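Local atomic coordinates of exotoxin 6 (Staphylococcus aureus subsp. aureus Mu50, PDB entry 4ZYS), a protein that is a superantigen-like exotoxin of Staphylococcus aureus, built from an OB-fold and a beta-grasp domain, that may bind sugars, although its precise function is not established. Residues D59-D63 / G64-N68; K177-M180 / G181-I184; N94-P97 / F98-Y101. All blocks are in the same frame, centred on the assembly; numbering follows the deposited sequence.

Contact 1 of 3, residues D59-D63 / G64-N68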
ATOM      1  N   ASP A  59      -9.733   0.841 -14.721  1.00 45.23           N
ATOM      2  CA  ASP A  59     -10.749   1.689 -15.345  1.00 45.47           C
ATOM      3  C   ASP A  59     -10.931   3.048 -14.622  1.00 44.73           C
ATOM      4  O   ASP A  59     -11.744   3.866 -15.053  1.00 44.38           O
ATOM      5  CB  ASP A  59     -12.077   0.908 -15.415  1.00 49.00           C
ATOM      6  CG  ASP A  59     -11.929  -0.473 -16.058  1.00 64.57           C
ATOM      7  OD1 ASP A  59     -11.467  -0.543 -17.225  1.00 66.16           O
ATOM      8  OD2 ASP A  59     -12.258  -1.488 -15.385  1.00 70.77           O
ATOM      9  N   LYS A  60     -10.126   3.305 -13.577  1.00 37.56           N
ATOM     10  CA  LYS A  60     -10.161   4.534 -12.766  1.00 36.16           C
ATOM     11  C   LYS A  60      -9.528   5.742 -13.479  1.00 36.48           C
ATOM     12  O   LYS A  60      -9.931   6.886 -13.245  1.00 34.99           O
ATOM     13  CB  LYS A  60      -9.408   4.284 -11.449  1.00 37.25           C
ATOM     14  CG  LYS A  60      -9.720   5.259 -10.332  1.00 40.81           C
ATOM     15  CD  LYS A  60      -9.194   4.707  -9.019  1.00 42.82           C
ATOM     16  CE  LYS A  60      -8.883   5.796  -8.038  1.00 41.61           C
ATOM     17  NZ  LYS A  60      -8.489   5.216  -6.739  1.00 52.53           N
ATOM     18  N   PHE A  61      -8.507   5.485 -14.312  1.00 31.08           N
ATOM     19  CA  PHE A  61      -7.764   6.542 -14.982  1.00 30.11           C
ATOM     20  C   PHE A  61      -8.070   6.558 -16.459  1.00 35.39           C
ATOM     21  O   PHE A  61      -8.241   5.502 -17.078  1.00 35.34           O
ATOM     22  CB  PHE A  61      -6.243   6.397 -14.712  1.00 30.33           C
ATOM     23  CG  PHE A  61      -5.976   6.278 -13.227  1.00 30.70           C
ATOM     24  CD1 PHE A  61      -5.972   7.409 -12.412  1.00 33.47           C
ATOM     25  CD2 PHE A  61      -5.850   5.030 -12.625  1.00 31.41           C
ATOM     26  CE1 PHE A  61      -5.834   7.292 -11.020  1.00 33.08           C
ATOM     27  CE2 PHE A  61      -5.732   4.914 -11.241  1.00 33.75           C
ATOM     28  CZ  PHE A  61      -5.707   6.049 -10.448  1.00 31.95           C
ATOM     29  N   LYS A  62      -8.155   7.776 -17.018  1.00 32.52           N
ATOM     30  CA  LYS A  62      -8.392   7.981 -18.453  1.00 33.47           C
ATOM     31  C   LYS A  62      -7.101   7.675 -19.238  1.00 38.01           C
ATOM     32  O   LYS A  62      -6.008   7.753 -18.676  1.00 36.84           O
ATOM     33  CB  LYS A  62      -8.900   9.420 -18.743  1.00 35.22           C
ATOM     34  CG  LYS A  62      -7.984  10.542 -18.252  1.00 53.09           C
ATOM     35  CD  LYS A  62      -8.072  11.764 -19.151  1.00 72.46           C
ATOM     36  CE  LYS A  62      -7.925  13.060 -18.395  1.00 90.18           C
ATOM     37  NZ  LYS A  62      -7.781  14.220 -19.320  1.00103.19           N
ATOM     38  N   ASP A  63      -7.224   7.332 -20.522  1.00 35.36           N
ATOM     39  CA  ASP A  63      -6.049   7.092 -21.345  1.00 35.58           C
ATOM     40  C   ASP A  63      -5.359   8.434 -21.571  1.00 35.50           C
ATOM     41  O   ASP A  63      -6.015   9.485 -21.596  1.00 34.67           O
ATOM     42  CB  ASP A  63      -6.425   6.396 -22.668  1.00 39.89           C
ATOM     43  CG  ASP A  63      -6.806   4.934 -22.471  1.00 61.40           C
ATOM     44  OD1 ASP A  63      -5.879   4.087 -22.301  1.00 62.31           O
ATOM     45  OD2 ASP A  63      -8.028   4.627 -22.485  1.00 69.77           O
ATOM     46  N   GLY A  64      -4.038   8.396 -21.665  1.00 27.53           N
ATOM     47  CA  GLY A  64      -3.273   9.617 -21.822  1.00 26.17           C
ATOM     48  C   GLY A  64      -2.977  10.272 -20.493  1.00 28.02           C
ATOM     49  O   GLY A  64      -2.876   9.593 -19.458  1.00 28.46           O
ATOM     50  N   ASP A  65      -2.829  11.603 -20.530  1.00 21.59           N
ATOM     51  CA  ASP A  65      -2.464  12.448 -19.409  1.00 21.07           C
ATOM     52  C   ASP A  65      -3.456  12.406 -18.248  1.00 26.07           C
ATOM     53  O   ASP A  65      -4.625  12.767 -18.407  1.00 27.81           O
ATOM     54  CB  ASP A  65      -2.316  13.909 -19.897  1.00 24.83           C
ATOM     55  CG  ASP A  65      -1.848  14.932 -18.860  1.00 37.68           C
ATOM     56  OD1 ASP A  65      -1.705  14.568 -17.685  1.00 38.58           O
ATOM     57  OD2 ASP A  65      -1.626  16.087 -19.232  1.00 47.26           O
ATOM     58  N   ASN A  66      -2.946  12.024 -17.059  1.00 20.94           N
ATOM     59  CA  ASN A  66      -3.619  12.075 -15.761  1.00 20.07           C
ATOM     60  C   ASN A  66      -2.747  12.955 -14.885  1.00 27.07           C
ATOM     61  O   ASN A  66      -1.686  12.507 -14.456  1.00 27.05           O
ATOM     62  CB  ASN A  66      -3.806  10.678 -15.156  1.00 18.79           C
ATOM     63  CG  ASN A  66      -4.858   9.848 -15.842  1.00 30.29           C
ATOM     64  OD1 ASN A  66      -6.019   9.801 -15.422  1.00 27.61           O
ATOM     65  ND2 ASN A  66      -4.480   9.193 -16.922  1.00 15.73           N
ATOM     66  N   SER A  67      -3.128  14.221 -14.682  1.00 26.18           N
ATOM     67  CA  SER A  67      -2.289  15.153 -13.914  1.00 26.79           C
ATOM     68  C   SER A  67      -2.825  15.482 -12.512  1.00 30.79           C
ATOM     69  O   SER A  67      -2.465  16.522 -11.947  1.00 32.20           O
ATOM     70  CB  SER A  67      -2.091  16.445 -14.701  1.00 31.37           C
ATOM     71  OG  SER A  67      -1.069  16.254 -15.663  1.00 36.86           O
ATOM     72  N   ASN A  68      -3.630  14.585 -11.934  1.00 25.15           N
ATOM     73  CA  ASN A  68      -4.236  14.775 -10.606  1.00 24.75           C
ATOM     74  C   ASN A  68      -4.050  13.487  -9.788  1.00 26.61           C
ATOM     75  O   ASN A  68      -4.991  12.980  -9.178  1.00 27.10           O
ATOM     76  CB  ASN A  68      -5.738  15.102 -10.802  1.00 25.01           C
ATOM     77  CG  ASN A  68      -6.522  13.980 -11.501  1.00 41.15           C
ATOM     78  OD1 ASN A  68      -5.987  13.183 -12.311  1.00 28.28           O
ATOM     79  ND2 ASN A  68      -7.788  13.836 -11.138  1.00 29.89           N
TER
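The side-chain amide of Asn66 turns back over the bend at Lys62-Gly64 and meets the backbone of Lys62 with both of its polar atoms. Its ND2 donates to Lys62 O at 2.7 Å, and the N-H...O angle of 164° makes this a nearly straight bond. The carbonyl oxygen lies almost in the plane of the Asn66 amide. On the other branch, Asn66 OD1 receives a weak, bent bond from Lys62 N at 3.3 Å. A second weak bond runs from Asn66 ND2 to Gly64 O, 3.0 Å away. The strong bond sets the amide's rotation, and the two weak ones are consistent with it. With CG beside its own backbone N and anti to the carbonyl carbon (chi1 -73°), Asn66 carries its amide back to the preceding bend.

Phe61 stands across this amide, its ring plane 82° from that of Asn66. Asn66 OD1 lies at the ring edge, in plane, and comes within 3.5 Å of Phe61 CB. The Lys62 side chain runs past Asn66 in the opposite direction; with CG wedged between the backbone N and the carbonyl carbon and bends further along, it brings CE to 3.3 Å from Asp65 O. Gly64 begins the strand with backbone angles suited to glycine.

The bend leads into strand 64-67, an edge strand of the OB-fold sheet, where Gly64 and Asn66 pair by backbone bonds with Lys31 and Gly29 of strand 27-34. Phe61 meanwhile packs on Val90 and Leu53. Chemically, the buried amide of Asn66 is held unevenly: ND2 is gripped by one strong and one weak backbone bond, while OD1 receives a weak one from Lys62 N, so one neutral side chain ties the approaching loop to the start of the strand without a charge pair between them.

Contact 2 of 3, residues K177-M180 / G181-I184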
ATOM      1  N   LYS A 177      -1.659  -8.853  -5.564  1.00 19.92           N
ATOM      2  CA  LYS A 177      -1.307  -7.885  -6.595  1.00 20.37           C
ATOM      3  C   LYS A 177      -2.540  -7.065  -7.042  1.00 25.15           C
ATOM      4  O   LYS A 177      -2.434  -5.841  -7.120  1.00 23.31           O
ATOM      5  CB  LYS A 177      -0.623  -8.575  -7.777  1.00 23.21           C
ATOM      6  CG  LYS A 177       0.846  -8.899  -7.500  1.00 23.47           C
ATOM      7  CD  LYS A 177       1.506  -9.512  -8.730  1.00 31.84           C
ATOM      8  CE  LYS A 177       2.647 -10.452  -8.396  1.00 55.54           C
ATOM      9  NZ  LYS A 177       3.883  -9.739  -7.960  1.00 73.11           N
ATOM     10  N   GLU A 178      -3.725  -7.729  -7.191  1.00 23.46           N
ATOM     11  CA  GLU A 178      -4.998  -7.097  -7.561  1.00 24.02           C
ATOM     12  C   GLU A 178      -5.477  -6.045  -6.545  1.00 27.26           C
ATOM     13  O   GLU A 178      -6.243  -5.152  -6.910  1.00 27.85           O
ATOM     14  CB  GLU A 178      -6.100  -8.155  -7.714  1.00 25.96           C
ATOM     15  CG  GLU A 178      -5.996  -8.947  -8.994  1.00 38.46           C
ATOM     16  CD  GLU A 178      -6.440  -8.254 -10.265  1.00 70.00           C
ATOM     17  OE1 GLU A 178      -7.668  -8.143 -10.481  1.00 72.95           O
ATOM     18  OE2 GLU A 178      -5.561  -7.901 -11.084  1.00 63.50           O
ATOM     19  N   ARG A 179      -5.071  -6.183  -5.268  1.00 21.42           N
ATOM     20  CA  ARG A 179      -5.518  -5.299  -4.196  1.00 18.79           C
ATOM     21  C   ARG A 179      -4.595  -4.097  -4.017  1.00 20.85           C
ATOM     22  O   ARG A 179      -4.984  -3.128  -3.362  1.00 19.84           O
ATOM     23  CB  ARG A 179      -5.653  -6.079  -2.889  1.00 16.42           C
ATOM     24  CG  ARG A 179      -6.775  -7.100  -2.936  1.00 19.93           C
ATOM     25  CD  ARG A 179      -6.772  -7.944  -1.689  1.00 24.07           C
ATOM     26  NE  ARG A 179      -7.398  -7.226  -0.591  1.00 30.51           N
ATOM     27  CZ  ARG A 179      -7.254  -7.525   0.693  1.00 38.35           C
ATOM     28  NH1 ARG A 179      -6.463  -8.527   1.066  1.00 17.39           N
ATOM     29  NH2 ARG A 179      -7.906  -6.836   1.615  1.00 19.28           N
HETATM   30  N   MSE A 180      -3.406  -4.128  -4.657  1.00 15.81           N
HETATM   31  CA  MSE A 180      -2.434  -3.035  -4.589  1.00 13.17           C
HETATM   32  C   MSE A 180      -2.976  -1.800  -5.294  1.00 19.97           C
HETATM   33  O   MSE A 180      -2.605  -0.682  -4.945  1.00 21.54           O
HETATM   34  CB  MSE A 180      -1.078  -3.456  -5.169  1.00 12.66           C
HETATM   35  CG  MSE A 180      -0.329  -4.407  -4.237  1.00 15.35           C
HETATM   36 SE   MSE A 180       1.294  -5.030  -5.089  0.75 17.46          SE
HETATM   37  CE  MSE A 180       1.809  -6.231  -3.804  1.00 16.13           C
ATOM     38  N   GLY A 181      -3.882  -2.003  -6.234  1.00 17.98           N
ATOM     39  CA  GLY A 181      -4.527  -0.906  -6.951  1.00 18.66           C
ATOM     40  C   GLY A 181      -5.870  -0.511  -6.380  1.00 24.52           C
ATOM     41  O   GLY A 181      -6.523   0.389  -6.917  1.00 26.92           O
ATOM     42  N   ASP A 182      -6.302  -1.180  -5.281  1.00 20.65           N
ATOM     43  CA  ASP A 182      -7.564  -0.861  -4.607  1.00 20.11           C
ATOM     44  C   ASP A 182      -7.341   0.257  -3.624  1.00 21.56           C
ATOM     45  O   ASP A 182      -6.305   0.306  -2.967  1.00 20.27           O
ATOM     46  CB  ASP A 182      -8.165  -2.090  -3.913  1.00 22.54           C
ATOM     47  CG  ASP A 182      -8.669  -3.151  -4.876  1.00 30.05           C
ATOM     48  OD1 ASP A 182      -8.770  -2.854  -6.085  1.00 30.86           O
ATOM     49  OD2 ASP A 182      -8.944  -4.287  -4.419  1.00 32.20           O
ATOM     50  N   SER A 183      -8.283   1.191  -3.564  1.00 18.72           N
ATOM     51  CA  SER A 183      -8.147   2.325  -2.673  1.00 17.60           C
ATOM     52  C   SER A 183      -9.411   2.506  -1.871  1.00 22.30           C
ATOM     53  O   SER A 183     -10.479   2.074  -2.292  1.00 22.74           O
ATOM     54  CB  SER A 183      -7.800   3.594  -3.453  1.00 18.41           C
ATOM     55  OG  SER A 183      -8.902   4.014  -4.234  1.00 23.55           O
ATOM     56  N   ILE A 184      -9.281   3.099  -0.684  1.00 19.57           N
ATOM     57  CA  ILE A 184     -10.411   3.325   0.216  1.00 19.31           C
ATOM     58  C   ILE A 184     -10.434   4.804   0.610  1.00 23.26           C
ATOM     59  O   ILE A 184      -9.436   5.504   0.432  1.00 22.32           O
ATOM     60  CB  ILE A 184     -10.359   2.357   1.439  1.00 21.30           C
ATOM     61  CG1 ILE A 184      -9.086   2.543   2.284  1.00 19.19           C
ATOM     62  CG2 ILE A 184     -10.527   0.897   0.980  1.00 22.46           C
ATOM     63  CD1 ILE A 184      -8.968   1.654   3.606  1.00 10.53           C
TER
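Asp182 folds its carboxylate back over the backbone of Glu178 and Arg179, which is the tight part of this turn. Asp182 N donates to Arg179 O at 3.0 Å, with an N-H...O angle of 153°. Asp182 CB approaches Arg179 O to 3.4 Å, while Asp182 OD2 lies 3.6 Å from Arg179 CA. Having CG beside the backbone N (chi1 -69°), Asp182 keeps the carboxylate against the turn. Gly181, buried at the bend, presents only backbone there, and Met180, a selenomethionine, runs its extended chain off to pack on Ile87 and Leu175.

The Asp182 to Arg179 bond closes a type I beta turn, which delivers the chain into strand 183-185 of the beta-grasp domain. That strand pairs with strand 127-129, as the backbone bond of Ile184 to Ile128 records.

The charged ends of Arg179 and Asp182 are the looser part. Arg179 NE stays 5.1 Å from Asp182 OD2, and the guanidinium and carboxylate planes are 58° apart, so no salt bridge forms between them; the arginine instead pairs with Glu176 and bonds to Thr168 O, and Asp182 OD1 bonds to Ser56 OG. On the exposed side, the CB of Lys177 points away from the turn, and Glu178 OE1 remains 7.0 Å from Asp182 OD1.

Contact 3 of 3, residues N94-P97 / F98-Y101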
ATOM      1  N   ASN A  94      -5.618  14.805  -3.422  1.00 19.54           N
ATOM      2  CA  ASN A  94      -6.579  15.525  -2.591  1.00 19.86           C
ATOM      3  C   ASN A  94      -7.077  16.776  -3.288  1.00 25.43           C
ATOM      4  O   ASN A  94      -6.328  17.433  -4.023  1.00 24.18           O
ATOM      5  CB  ASN A  94      -5.971  15.906  -1.223  1.00 18.31           C
ATOM      6  CG  ASN A  94      -5.851  14.768  -0.218  1.00 29.04           C
ATOM      7  OD1 ASN A  94      -6.077  13.588  -0.521  1.00 17.91           O
ATOM      8  ND2 ASN A  94      -5.553  15.105   1.034  1.00 21.70           N
ATOM      9  N   SER A  95      -8.347  17.136  -3.008  1.00 24.15           N
ATOM     10  CA  SER A  95      -8.949  18.365  -3.496  1.00 24.02           C
ATOM     11  C   SER A  95      -8.343  19.516  -2.697  1.00 29.49           C
ATOM     12  O   SER A  95      -7.753  19.277  -1.650  1.00 29.62           O
ATOM     13  CB  SER A  95     -10.467  18.295  -3.362  1.00 26.67           C
ATOM     14  OG  SER A  95     -10.843  17.749  -2.111  1.00 36.08           O
ATOM     15  N   GLN A  96      -8.447  20.747  -3.193  1.00 29.29           N
ATOM     16  CA  GLN A  96      -7.893  21.930  -2.530  1.00 30.22           C
ATOM     17  C   GLN A  96      -8.371  22.066  -1.053  1.00 34.58           C
ATOM     18  O   GLN A  96      -7.504  22.299  -0.203  1.00 34.24           O
ATOM     19  CB  GLN A  96      -8.210  23.212  -3.336  1.00 32.93           C
ATOM     20  CG  GLN A  96      -7.129  24.300  -3.250  1.00 54.68           C
ATOM     21  CD  GLN A  96      -5.735  23.847  -3.648  1.00 79.24           C
ATOM     22  OE1 GLN A  96      -5.526  23.169  -4.657  1.00 78.69           O
ATOM     23  NE2 GLN A  96      -4.744  24.216  -2.857  1.00 71.44           N
ATOM     24  N   PRO A  97      -9.674  21.865  -0.677  1.00 31.37           N
ATOM     25  CA  PRO A  97     -10.044  21.985   0.758  1.00 30.91           C
ATOM     26  C   PRO A  97      -9.309  20.993   1.671  1.00 32.20           C
ATOM     27  O   PRO A  97      -9.161  21.254   2.865  1.00 31.37           O
ATOM     28  CB  PRO A  97     -11.551  21.679   0.764  1.00 32.25           C
ATOM     29  CG  PRO A  97     -12.015  21.977  -0.609  1.00 36.87           C
ATOM     30  CD  PRO A  97     -10.874  21.578  -1.499  1.00 32.55           C
ATOM     31  N   PHE A  98      -8.818  19.888   1.090  1.00 28.30           N
ATOM     32  CA  PHE A  98      -8.164  18.783   1.792  1.00 27.47           C
ATOM     33  C   PHE A  98      -6.615  18.696   1.663  1.00 32.11           C
ATOM     34  O   PHE A  98      -6.063  17.651   2.013  1.00 29.62           O
ATOM     35  CB  PHE A  98      -8.789  17.458   1.307  1.00 27.38           C
ATOM     36  CG  PHE A  98     -10.129  17.179   1.938  1.00 27.31           C
ATOM     37  CD1 PHE A  98     -10.217  16.491   3.140  1.00 27.28           C
ATOM     38  CD2 PHE A  98     -11.307  17.597   1.323  1.00 29.81           C
ATOM     39  CE1 PHE A  98     -11.455  16.283   3.753  1.00 29.31           C
ATOM     40  CE2 PHE A  98     -12.552  17.358   1.921  1.00 32.56           C
ATOM     41  CZ  PHE A  98     -12.619  16.704   3.134  1.00 29.84           C
ATOM     42  N   ILE A  99      -5.918  19.779   1.253  1.00 32.01           N
ATOM     43  CA  ILE A  99      -4.445  19.756   1.121  1.00 32.85           C
ATOM     44  C   ILE A  99      -3.763  19.521   2.504  1.00 37.45           C
ATOM     45  O   ILE A  99      -2.834  18.714   2.602  1.00 36.54           O
ATOM     46  CB  ILE A  99      -3.900  21.045   0.403  1.00 36.89           C
ATOM     47  CG1 ILE A  99      -4.387  21.153  -1.074  1.00 37.05           C
ATOM     48  CG2 ILE A  99      -2.370  21.185   0.483  1.00 36.93           C
ATOM     49  CD1 ILE A  99      -4.002  20.043  -2.038  1.00 39.77           C
ATOM     50  N   ASP A 100      -4.248  20.176   3.557  1.00 35.14           N
ATOM     51  CA  ASP A 100      -3.642  20.045   4.884  1.00 35.70           C
ATOM     52  C   ASP A 100      -4.305  18.950   5.744  1.00 38.88           C
ATOM     53  O   ASP A 100      -4.044  18.892   6.953  1.00 39.64           O
ATOM     54  CB  ASP A 100      -3.708  21.398   5.621  1.00 39.12           C
ATOM     55  CG  ASP A 100      -5.112  21.977   5.818  1.00 53.18           C
ATOM     56  OD1 ASP A 100      -6.106  21.287   5.448  1.00 51.90           O
ATOM     57  OD2 ASP A 100      -5.218  23.127   6.327  1.00 61.00           O
ATOM     58  N   TYR A 101      -5.142  18.091   5.126  1.00 32.61           N
ATOM     59  CA  TYR A 101      -5.913  17.056   5.809  1.00 30.86           C
ATOM     60  C   TYR A 101      -5.088  16.054   6.656  1.00 34.79           C
ATOM     61  O   TYR A 101      -4.106  15.485   6.195  1.00 33.22           O
ATOM     62  CB  TYR A 101      -6.781  16.289   4.805  1.00 29.94           C
ATOM     63  CG  TYR A 101      -7.685  15.261   5.437  1.00 29.12           C
ATOM     64  CD1 TYR A 101      -8.769  15.644   6.223  1.00 31.41           C
ATOM     65  CD2 TYR A 101      -7.463  13.902   5.246  1.00 28.78           C
ATOM     66  CE1 TYR A 101      -9.610  14.696   6.803  1.00 32.39           C
ATOM     67  CE2 TYR A 101      -8.292  12.947   5.822  1.00 29.34           C
ATOM     68  CZ  TYR A 101      -9.364  13.347   6.601  1.00 36.12           C
ATOM     69  OH  TYR A 101     -10.173  12.397   7.166  1.00 37.31           O
TER
HETATM   70  O   HOH W   1      -8.193  23.484   4.187  1.00 20.26           O
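Asn94 and Phe98 meet side chain to backbone: Asn94 ND2 donates to Phe98 O at 2.8 Å, with an N-H...O angle of 146°. The donor stands above the carbonyl plane, 40° out of it, and Tyr101 N reaches the same Phe98 oxygen from the opposite face. That second bond closes a type I beta turn from Phe98 to Tyr101, so one carbonyl both completes the turn and anchors the asparagine.

The Phe98 side chain, with CG beside its backbone N, sets its ring beside Ser95 and Pro97. Ser95 OG approaches obliquely, 3.5 Å from Phe98 CD2, and Pro97 CB makes an apolar contact with the same ring atom at 4.1 Å. At the ring edge, in plane, lies Tyr101 CG. In the backbone, Phe98 N bonds to Ser95 O at 3.0 Å. Gln96 and Ile99 run at a slant to one another, Gln96 NE2 lying 3.6 Å from Ile99 CG1. A water bridges the chain further on, donating to Pro97 O at 2.8 Å and, over a longer reach, to Asp100 OD1.

This surface loop links strand 84-92 to strand 106-111. Asn94 also bonds to Tyr124 O and Glu126 N, Ser95 OG to Glu126, and Phe98 makes a cation-pi contact with Arg187, which fastens the loop to the segments flanking strands 127-129 and 183-185.

Contacts 1 and 2 belong to different domains, the OB-fold and the beta-grasp, and their centres lie about 17 Å apart, yet they touch: Lys60 NZ is 2.8 Å from Ser183 OG. Asp127 ties them further, since it forms a salt bridge with Lys60 and accepts a hydrogen bond from Ser183. Contact 3 touches neither: its centre is about 20 Å from that of contact 1 and about 22 Å from that of contact 2, with nearest atoms about 6 Å and 9 Å apart. It lies in the chain connection that leads from OB-fold strand 84-92 to beta-grasp strand 106-111. Contacts 1 and 2 thus meet across the domain interface, while contact 3 follows the covalent route between the domains.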